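Local coordinates for AimR transcriptional regulator (Bacillus phage phi3T, PDB 5ZVV), which activates transcription of the aimX locus and, in answer to the viral arbitrium peptide, helps decide whether the phage lyses or lysogenizes its host, at residues A[81-86]-A[93-98]; A[88-93]-A[223-228]; A[195-200]-A[211-216]. All blocks are in the same frame, centred on the assembly; numbering follows the deposited sequence.

Contact 1: residues A[81-86]-A[93-98]; sequences QSVEYS and TLTDKI
L94 meets S86 across the contact with its CB, CG and CD2. All three lie close to the serine hydroxyl, with CG 3.5 Å from S86 OG. The leucine thus packs alongside a polar tip, and CD2 also comes near S86 CB. F69 of helix 61-69 touches the same leucine from outside the pair.

T95 brings in the one polar link. S86 OG donates to T95 OG1 over 2.7 Å, hydroxyl to hydroxyl. The serine swings its OG anti to its own backbone N (chi1 -175°), which carries the oxygen across to the threonine. T95 OG1 sits beside its own backbone N (chi1 -62°), where it also hydrogen-bonds to W91 O, one turn earlier. The threonine hydroxyl is therefore gripped twice, and both polar tips are satisfied inside a buried interface.

The two helices, 77-88 and 92-103, form an antiparallel helical hairpin. Their local axes run at 155° and approach to 8.9 Å. Paired antiparallel helices of this kind build the alpha-solenoids of the TPR clan, to which the AimR family belongs. The backbones come nearest at S86 and T95, whose CA atoms are 5.3 Å apart, toward the turn of the hairpin.

I98 lies one turn further from that turn and points into the opposite helix. Its CG2 branch packs on V83, 3.7 Å from V83 CB, and the two side chains cross obliquely. CG1 stands anti to the carbonyl carbon and carries I98 CD1 toward S82, 3.4 Å from S82 OG. That hydroxyl is already hydrogen-bonded to A79 O in its own helix, so it presents an occupied tip to the methyl. S86 CB lies 4.2 Å from I98 CD1. F69 also touches I98, while W113 and Y117 of helix 108-124 reach V83.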
loop_
_atom_site.group_PDB
_atom_site.type_symbol
_atom_site.label_atom_id
_atom_site.label_comp_id
_atom_site.label_asym_id
_atom_site.label_seq_id
_atom_site.Cartn_x
_atom_site.Cartn_y
_atom_site.Cartn_z
ATOM N N GLN A 81 16.340 20.659 18.365
ATOM C CA GLN A 81 17.494 19.902 17.894
ATOM C C GLN A 81 17.771 18.715 18.806
ATOM O O GLN A 81 18.064 17.610 18.332
ATOM C CB GLN A 81 18.723 20.810 17.812
ATOM C CG GLN A 81 18.612 21.916 16.783
ATOM C CD GLN A 81 19.829 22.822 16.763
ATOM O OE1 GLN A 81 20.370 23.178 17.808
ATOM N NE2 GLN A 81 20.268 23.196 15.567
ATOM N N SER A 82 17.653 18.920 20.120
ATOM C CA SER A 82 17.942 17.846 21.063
ATOM C C SER A 82 16.954 16.697 20.914
ATOM O O SER A 82 17.336 15.529 21.035
ATOM C CB SER A 82 17.934 18.377 22.496
ATOM O OG SER A 82 16.627 18.378 23.039
ATOM N N VAL A 83 15.678 16.998 20.645
ATOM C CA VAL A 83 14.722 15.905 20.490
ATOM C C VAL A 83 15.017 15.121 19.217
ATOM O O VAL A 83 14.893 13.887 19.194
ATOM C CB VAL A 83 13.264 16.412 20.535
ATOM C CG1 VAL A 83 12.779 16.909 19.179
ATOM C CG2 VAL A 83 12.345 15.309 21.048
ATOM N N GLU A 84 15.455 15.807 18.153
ATOM C CA GLU A 84 15.781 15.079 16.929
ATOM C C GLU A 84 17.024 14.212 17.110
ATOM O O GLU A 84 17.045 13.044 16.695
ATOM C CB GLU A 84 15.965 16.044 15.755
ATOM C CG GLU A 84 16.686 15.433 14.543
ATOM C CD GLU A 84 15.988 14.205 13.959
ATOM O OE1 GLU A 84 14.817 13.936 14.301
ATOM O OE2 GLU A 84 16.620 13.502 13.142
ATOM N N TYR A 85 18.074 14.764 17.721
ATOM C CA TYR A 85 19.280 13.976 17.958
ATOM C C TYR A 85 18.994 12.798 18.883
ATOM O O TYR A 85 19.499 11.690 18.667
ATOM C CB TYR A 85 20.383 14.864 18.540
ATOM C CG TYR A 85 21.760 14.242 18.494
ATOM C CD1 TYR A 85 22.440 14.100 17.291
ATOM C CD2 TYR A 85 22.385 13.807 19.656
ATOM C CE1 TYR A 85 23.700 13.536 17.245
ATOM C CE2 TYR A 85 23.645 13.242 19.620
ATOM C CZ TYR A 85 24.298 13.110 18.414
ATOM O OH TYR A 85 25.553 12.547 18.375
ATOM N N SER A 86 18.177 13.016 19.914
ATOM C CA SER A 86 17.845 11.929 20.828
ATOM C C SER A 86 17.081 10.826 20.111
ATOM O O SER A 86 17.376 9.639 20.290
ATOM C CB SER A 86 17.037 12.465 22.010
ATOM O OG SER A 86 16.807 11.452 22.973
ATOM N N THR A 93 14.136 6.828 26.268
ATOM C CA THR A 93 13.809 7.426 27.562
ATOM C C THR A 93 14.038 8.933 27.533
ATOM O O THR A 93 13.139 9.732 27.841
ATOM C CB THR A 93 14.655 6.767 28.658
ATOM O OG1 THR A 93 14.468 5.347 28.621
ATOM C CG2 THR A 93 14.263 7.287 30.034
ATOM N N LEU A 94 15.254 9.333 27.151
ATOM C CA LEU A 94 15.567 10.745 26.980
ATOM C C LEU A 94 14.619 11.402 25.987
ATOM O O LEU A 94 14.123 12.508 26.235
ATOM C CB LEU A 94 17.018 10.897 26.520
ATOM C CG LEU A 94 17.532 12.314 26.273
ATOM C CD1 LEU A 94 17.470 13.137 27.550
ATOM C CD2 LEU A 94 18.948 12.277 25.729
ATOM N N THR A 95 14.349 10.730 24.864
ATOM C CA THR A 95 13.475 11.302 23.843
ATOM C C THR A 95 12.104 11.636 24.414
ATOM O O THR A 95 11.557 12.710 24.145
ATOM C CB THR A 95 13.334 10.340 22.662
ATOM O OG1 THR A 95 14.613 10.121 22.052
ATOM C CG2 THR A 95 12.374 10.905 21.624
ATOM N N ASP A 96 11.538 10.733 25.221
ATOM C CA ASP A 96 10.204 10.972 25.762
ATOM C C ASP A 96 10.221 12.071 26.816
ATOM O O ASP A 96 9.287 12.884 26.888
ATOM C CB ASP A 96 9.629 9.675 26.328
ATOM C CG ASP A 96 9.364 8.641 25.249
ATOM O OD1 ASP A 96 9.168 9.040 24.080
ATOM O OD2 ASP A 96 9.346 7.433 25.569
ATOM N N LYS A 97 11.277 12.126 27.635
ATOM C CA LYS A 97 11.402 13.238 28.576
ATOM C C LYS A 97 11.449 14.578 27.843
ATOM O O LYS A 97 10.742 15.530 28.206
ATOM C CB LYS A 97 12.644 13.048 29.447
ATOM C CG LYS A 97 12.548 11.863 30.395
ATOM C CD LYS A 97 13.838 11.666 31.173
ATOM C CE LYS A 97 13.775 10.403 32.022
ATOM N NZ LYS A 97 15.062 10.132 32.723
ATOM N N ILE A 98 12.268 14.662 26.790
ATOM C CA ILE A 98 12.369 15.898 26.018
ATOM C C ILE A 98 11.040 16.226 25.349
ATOM O O ILE A 98 10.656 17.397 25.250
ATOM C CB ILE A 98 13.512 15.798 24.988
ATOM C CG1 ILE A 98 14.851 15.571 25.692
ATOM C CG2 ILE A 98 13.575 17.057 24.136
ATOM C CD1 ILE A 98 16.023 15.457 24.747
#

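Contact 2: residues A[88-93]-A[223-228]; sequences INQWDT and VNRICF
R225 reaches from the first turn of helix 224-237 to the carbonyl of I88. Its CB lies 3.8 Å from I88 O. CG stands anti to the backbone N (chi1 -177°), and the bends at chi2 and chi3 then bring NE and NH1 back to I88 O. CG and CD pass near the Q90 amide. NE makes the main bond, donating to I88 O over 2.9 Å. This bond is clearly bent, with an N-H...O angle of 132°. NE lies in the carbonyl plane, although the oxygen is tilted 27° from the guanidinium plane. NH1 adds a weak bond to the same oxygen. R225 NH2 ends 3.0 Å from Q90 NE2. Both are donors as modelled, so this is no hydrogen bond, and Q90 crosses over one guanidinium face.

Beside the arginine, I88 packs its CG2 on V223 CG2 and its CD1 on I226 CG1, the latter 3.9 Å apart. N89 OD1 touches V223 CG1 and accepts from two waters. One water passes on to N224 N and the other to R225 N, so these two backbone N atoms are reached through water. N89 ND2 is held by Y85 O.

V223 is the N-cap residue of helix 224-237. Across from it, Q90 has positive phi and closes helix 77-88 with a Schellman motif, and R225 holds I88 O just before that closure.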
loop_
_atom_site.group_PDB
_atom_site.type_symbol
_atom_site.label_atom_id
_atom_site.label_comp_id
_atom_site.label_asym_id
_atom_site.label_seq_id
_atom_site.Cartn_x
_atom_site.Cartn_y
_atom_site.Cartn_z
ATOM N N ILE A 88 16.909 10.122 16.802
ATOM C CA ILE A 88 17.640 9.424 15.747
ATOM C C ILE A 88 18.633 8.433 16.347
ATOM O O ILE A 88 18.953 7.412 15.726
ATOM C CB ILE A 88 18.331 10.424 14.797
ATOM C CG1 ILE A 88 18.676 9.740 13.472
ATOM C CG2 ILE A 88 19.584 11.008 15.432
ATOM C CD1 ILE A 88 19.283 10.664 12.437
ATOM N N ASN A 89 19.127 8.702 17.556
ATOM C CA ASN A 89 19.979 7.758 18.267
ATOM C C ASN A 89 19.190 6.663 18.973
ATOM O O ASN A 89 19.806 5.741 19.517
ATOM C CB ASN A 89 20.843 8.495 19.296
ATOM C CG ASN A 89 22.046 9.176 18.675
ATOM O OD1 ASN A 89 23.043 8.528 18.353
ATOM N ND2 ASN A 89 21.969 10.492 18.525
ATOM N N GLN A 90 17.856 6.750 18.974
ATOM C CA GLN A 90 16.980 5.797 19.663
ATOM C C GLN A 90 17.216 5.814 21.173
ATOM O O GLN A 90 17.172 4.777 21.839
ATOM C CB GLN A 90 17.131 4.381 19.097
ATOM C CG GLN A 90 16.596 4.229 17.679
ATOM C CD GLN A 90 16.857 2.851 17.097
ATOM O OE1 GLN A 90 17.467 1.996 17.741
ATOM N NE2 GLN A 90 16.399 2.632 15.869
ATOM N N TRP A 91 17.462 7.007 21.716
ATOM C CA TRP A 91 17.532 7.203 23.163
ATOM C C TRP A 91 16.114 7.474 23.672
ATOM O O TRP A 91 15.741 8.591 24.038
ATOM C CB TRP A 91 18.488 8.339 23.502
ATOM C CG TRP A 91 19.888 8.127 23.013
ATOM C CD1 TRP A 91 20.458 6.944 22.640
ATOM C CD2 TRP A 91 20.899 9.128 22.844
ATOM N NE1 TRP A 91 21.762 7.145 22.254
ATOM C CE2 TRP A 91 22.059 8.477 22.374
ATOM C CE3 TRP A 91 20.940 10.512 23.048
ATOM C CZ2 TRP A 91 23.241 9.163 22.097
ATOM C CZ3 TRP A 91 22.120 11.190 22.778
ATOM C CH2 TRP A 91 23.251 10.516 22.306
ATOM N N ASP A 92 15.322 6.396 23.708
ATOM C CA ASP A 92 13.871 6.517 23.855
ATOM C C ASP A 92 13.475 7.188 25.166
ATOM O O ASP A 92 12.555 8.014 25.189
ATOM C CB ASP A 92 13.220 5.137 23.756
ATOM C CG ASP A 92 13.343 4.530 22.374
ATOM O OD1 ASP A 92 13.465 5.296 21.396
ATOM O OD2 ASP A 92 13.315 3.284 22.266
ATOM N N THR A 93 14.136 6.828 26.268
ATOM C CA THR A 93 13.809 7.426 27.562
ATOM C C THR A 93 14.038 8.933 27.533
ATOM O O THR A 93 13.139 9.732 27.841
ATOM C CB THR A 93 14.655 6.767 28.658
ATOM O OG1 THR A 93 14.468 5.347 28.621
ATOM C CG2 THR A 93 14.263 7.287 30.034
ATOM N N VAL A 223 26.060 9.615 13.393
ATOM C CA VAL A 223 25.218 8.937 14.370
ATOM C C VAL A 223 25.483 7.441 14.292
ATOM O O VAL A 223 25.507 6.857 13.199
ATOM C CB VAL A 223 23.738 9.263 14.123
ATOM C CG1 VAL A 223 22.838 8.399 15.004
ATOM C CG2 VAL A 223 23.474 10.737 14.382
ATOM N N ASN A 224 25.689 6.814 15.455
ATOM C CA ASN A 224 26.077 5.406 15.483
ATOM C C ASN A 224 25.004 4.515 14.870
ATOM O O ASN A 224 25.320 3.578 14.128
ATOM C CB ASN A 224 26.385 4.968 16.916
ATOM C CG ASN A 224 27.704 5.519 17.427
ATOM O OD1 ASN A 224 27.792 6.017 18.548
ATOM N ND2 ASN A 224 28.738 5.433 16.599
ATOM N N ARG A 225 23.731 4.790 15.163
ATOM C CA ARG A 225 22.652 3.966 14.622
ATOM C C ARG A 225 22.627 4.028 13.097
ATOM O O ARG A 225 22.550 2.992 12.418
ATOM C CB ARG A 225 21.310 4.412 15.213
ATOM C CG ARG A 225 20.102 3.581 14.779
ATOM C CD ARG A 225 19.462 4.124 13.496
ATOM N NE ARG A 225 18.638 5.299 13.753
ATOM C CZ ARG A 225 17.313 5.306 13.670
ATOM N NH1 ARG A 225 16.639 6.415 13.934
ATOM N NH2 ARG A 225 16.667 4.204 13.316
ATOM N N ILE A 226 22.693 5.243 12.544
ATOM C CA ILE A 226 22.644 5.421 11.095
ATOM C C ILE A 226 23.773 4.651 10.425
ATOM O O ILE A 226 23.548 3.873 9.491
ATOM C CB ILE A 226 22.694 6.916 10.736
ATOM C CG1 ILE A 226 21.425 7.632 11.214
ATOM C CG2 ILE A 226 22.900 7.107 9.230
ATOM C CD1 ILE A 226 20.154 7.162 10.533
ATOM N N CYS A 227 25.005 4.848 10.896
ATOM C CA CYS A 227 26.146 4.206 10.251
ATOM C C CYS A 227 26.105 2.695 10.430
ATOM O O CYS A 227 26.461 1.945 9.511
ATOM C CB CYS A 227 27.449 4.780 10.800
ATOM S SG CYS A 227 27.704 6.522 10.417
ATOM N N PHE A 228 25.670 2.230 11.606
ATOM C CA PHE A 228 25.542 0.795 11.839
ATOM C C PHE A 228 24.593 0.161 10.831
ATOM O O PHE A 228 24.948 -0.809 10.152
ATOM C CB PHE A 228 25.068 0.527 13.270
ATOM C CG PHE A 228 24.676 -0.904 13.511
ATOM C CD1 PHE A 228 25.644 -1.875 13.716
ATOM C CD2 PHE A 228 23.343 -1.281 13.516
ATOM C CE1 PHE A 228 25.287 -3.194 13.922
ATOM C CE2 PHE A 228 22.983 -2.600 13.725
ATOM C CZ PHE A 228 23.956 -3.555 13.926
HETATM O O HOH W 1 25.627 8.783 17.921
HETATM O O HOH W 2 23.352 5.876 17.831
#

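Contact 3: residues A[195-200]-A[211-216]; sequences MLEANI and RQHSNR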
loop_
_atom_site.group_PDB
_atom_site.type_symbol
_atom_site.label_atom_id
_atom_site.label_comp_id
_atom_site.label_asym_id
_atom_site.label_seq_id
_atom_site.Cartn_x
_atom_site.Cartn_y
_atom_site.Cartn_z
HETATM N N MSE A 195 18.648 6.256 4.837
HETATM C CA MSE A 195 18.564 4.877 5.306
HETATM C C MSE A 195 17.265 4.207 4.869
HETATM O O MSE A 195 17.271 3.049 4.415
HETATM C CB MSE A 195 18.712 4.813 6.826
HETATM C CG MSE A 195 20.163 4.885 7.266
HETATM SE SE MSE A 195 21.313 3.890 6.025
HETATM C CE MSE A 195 20.591 2.094 6.315
ATOM N N LEU A 196 16.155 4.938 4.995
ATOM C CA LEU A 196 14.865 4.381 4.595
ATOM C C LEU A 196 14.874 3.969 3.126
ATOM O O LEU A 196 14.479 2.847 2.777
ATOM C CB LEU A 196 13.752 5.389 4.883
ATOM C CG LEU A 196 13.434 5.507 6.378
ATOM C CD1 LEU A 196 12.491 6.663 6.669
ATOM C CD2 LEU A 196 12.849 4.198 6.892
ATOM N N GLU A 197 15.342 4.860 2.247
ATOM C CA GLU A 197 15.404 4.528 0.829
ATOM C C GLU A 197 16.428 3.438 0.547
ATOM O O GLU A 197 16.263 2.675 -0.410
ATOM C CB GLU A 197 15.716 5.779 0.013
ATOM C CG GLU A 197 14.577 6.776 -0.010
ATOM C CD GLU A 197 14.941 8.056 -0.723
ATOM O OE1 GLU A 197 16.142 8.400 -0.752
ATOM O OE2 GLU A 197 14.024 8.715 -1.258
ATOM N N ALA A 198 17.485 3.347 1.358
ATOM C CA ALA A 198 18.444 2.261 1.189
ATOM C C ALA A 198 17.782 0.909 1.415
ATOM O O ALA A 198 17.982 -0.031 0.633
ATOM C CB ALA A 198 19.628 2.444 2.139
ATOM N N ASN A 199 16.984 0.790 2.479
ATOM C CA ASN A 199 16.296 -0.475 2.723
ATOM C C ASN A 199 15.218 -0.731 1.674
ATOM O O ASN A 199 15.002 -1.882 1.268
ATOM C CB ASN A 199 15.710 -0.491 4.132
ATOM C CG ASN A 199 16.778 -0.592 5.205
ATOM O OD1 ASN A 199 17.842 -1.177 4.987
ATOM N ND2 ASN A 199 16.500 -0.020 6.370
ATOM N N ILE A 200 14.537 0.325 1.215
ATOM C CA ILE A 200 13.599 0.171 0.104
ATOM C C ILE A 200 14.306 -0.430 -1.105
ATOM O O ILE A 200 13.819 -1.385 -1.724
ATOM C CB ILE A 200 12.949 1.519 -0.252
ATOM C CG1 ILE A 200 12.021 1.993 0.865
ATOM C CG2 ILE A 200 12.191 1.409 -1.565
ATOM C CD1 ILE A 200 11.409 3.350 0.598
ATOM N N ARG A 211 23.349 0.600 -2.059
ATOM C CA ARG A 211 24.697 1.006 -1.678
ATOM C C ARG A 211 24.866 2.516 -1.779
ATOM O O ARG A 211 25.533 3.129 -0.939
ATOM C CB ARG A 211 25.727 0.290 -2.551
ATOM C CG ARG A 211 25.725 -1.222 -2.392
ATOM C CD ARG A 211 26.624 -1.894 -3.419
ATOM N NE ARG A 211 26.379 -3.333 -3.477
ATOM C CZ ARG A 211 26.813 -4.128 -4.447
ATOM N NH1 ARG A 211 27.518 -3.629 -5.453
ATOM N NH2 ARG A 211 26.536 -5.425 -4.416
ATOM N N GLN A 212 24.273 3.133 -2.805
ATOM C CA GLN A 212 24.345 4.585 -2.948
ATOM C C GLN A 212 23.742 5.282 -1.736
ATOM O O GLN A 212 24.367 6.166 -1.136
ATOM C CB GLN A 212 23.623 5.027 -4.220
ATOM C CG GLN A 212 24.384 4.797 -5.508
ATOM C CD GLN A 212 23.581 5.215 -6.728
ATOM O OE1 GLN A 212 22.361 5.039 -6.774
ATOM N NE2 GLN A 212 24.260 5.781 -7.721
ATOM N N HIS A 213 22.519 4.892 -1.364
ATOM C CA HIS A 213 21.863 5.528 -0.226
ATOM C C HIS A 213 22.621 5.264 1.071
ATOM O O HIS A 213 22.752 6.162 1.912
ATOM C CB HIS A 213 20.415 5.048 -0.117
ATOM C CG HIS A 213 19.545 5.479 -1.258
ATOM N ND1 HIS A 213 19.277 6.803 -1.529
ATOM C CD2 HIS A 213 18.877 4.762 -2.191
ATOM C CE1 HIS A 213 18.484 6.884 -2.583
ATOM N NE2 HIS A 213 18.227 5.658 -3.004
ATOM N N SER A 214 23.128 4.040 1.250
ATOM C CA SER A 214 23.859 3.714 2.473
ATOM C C SER A 214 25.130 4.547 2.586
ATOM O O SER A 214 25.413 5.141 3.635
ATOM C CB SER A 214 24.197 2.221 2.509
ATOM O OG SER A 214 23.033 1.412 2.479
ATOM N N ASN A 215 25.906 4.605 1.501
ATOM C CA ASN A 215 27.135 5.387 1.506
ATOM C C ASN A 215 26.847 6.862 1.734
ATOM O O ASN A 215 27.596 7.544 2.440
ATOM C CB ASN A 215 27.892 5.180 0.194
ATOM C CG ASN A 215 28.692 3.895 0.179
ATOM O OD1 ASN A 215 29.337 3.540 1.168
ATOM N ND2 ASN A 215 28.657 3.189 -0.942
ATOM N N ARG A 216 25.762 7.374 1.151
ATOM C CA ARG A 216 25.426 8.775 1.376
ATOM C C ARG A 216 25.056 9.023 2.835
ATOM O O ARG A 216 25.442 10.047 3.418
ATOM C CB ARG A 216 24.295 9.204 0.443
ATOM C CG ARG A 216 24.135 10.703 0.383
ATOM C CD ARG A 216 23.325 11.177 -0.803
ATOM N NE ARG A 216 23.221 12.633 -0.776
ATOM C CZ ARG A 216 22.210 13.301 -0.228
ATOM N NH1 ARG A 216 22.209 14.624 -0.233
ATOM N NH2 ARG A 216 21.194 12.646 0.317
#
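E197 lies over one face of the H213 ring. Its CB stands 3.8 Å from the ring centroid and only 3° off the ring normal, a CH-pi contact centred on the imidazole. The glutamate chain is extended beyond CG, and this carries OE1 out over the rim of the same face. There E197 OE1 comes 3.3 Å from H213 CE1, with the carboxylate plane turned 54° from the ring. The nearby negative charge may polarise the imidazole. E197 OE2 hydrogen-bonds to a glycerol, probably from the crystallisation liquor.

A198 gives the backbones their closest approach. Its CB meets H213 CB at 3.5 Å and S214 OG at 3.6 Å, so the small methyl fits between two consecutive residues of the facing helix. The CA atoms of A198 and H213 are 4.9 Å apart. H213 CG stands beside its own backbone N, which lays the ring against E197 CB while H213 CB stays on A198. M195, deposited as selenomethionine, starts out pointing away but curls back, and its SE reaches S214 CA at 4.4 Å.

A second shell surrounds these groups. S214 OG is hydrogen-bonded to A210 O, one turn back, so its hydroxyl is occupied where A198 touches it. S201 hydrogen-bonds through OG to E197 O and touches H213.

Helices 184-203 and 207-220 form an antiparallel hairpin here, with local axes at 157°. Helix 224-237 packs against both, T233 touching M195 and S214. R211 also ties helix 207-220 to T237 of that helix and to E241 just beyond it. Elsewhere on helix 184-203, E197 and I200 touch helix 165-173, while L196 packs on helix 145-161. These neighbours are all helices, consistent with an alpha-solenoid.

Overall arrangement
All three contacts lie in one AimR-family region of an all-helical chain. Contact 1 and contact 2 have centres about 11 Å apart, share T93 and touch: Y85 packs on W91 and V223. The centre of contact 3 lies about 16 Å from that of contact 2 and about 24 Å from that of contact 1. Contacts 1 and 3 do not meet. Contact 2 bridges them, since I226 packs on M195. Along the chain contact 1 closes before contact 3 opens, and contact 3 is nested inside the long, mostly helical span closed by contact 2. Thus two local helix hairpins are joined by one long-range contact, bringing helix 224-237 against the turn between helices 77-88 and 92-103.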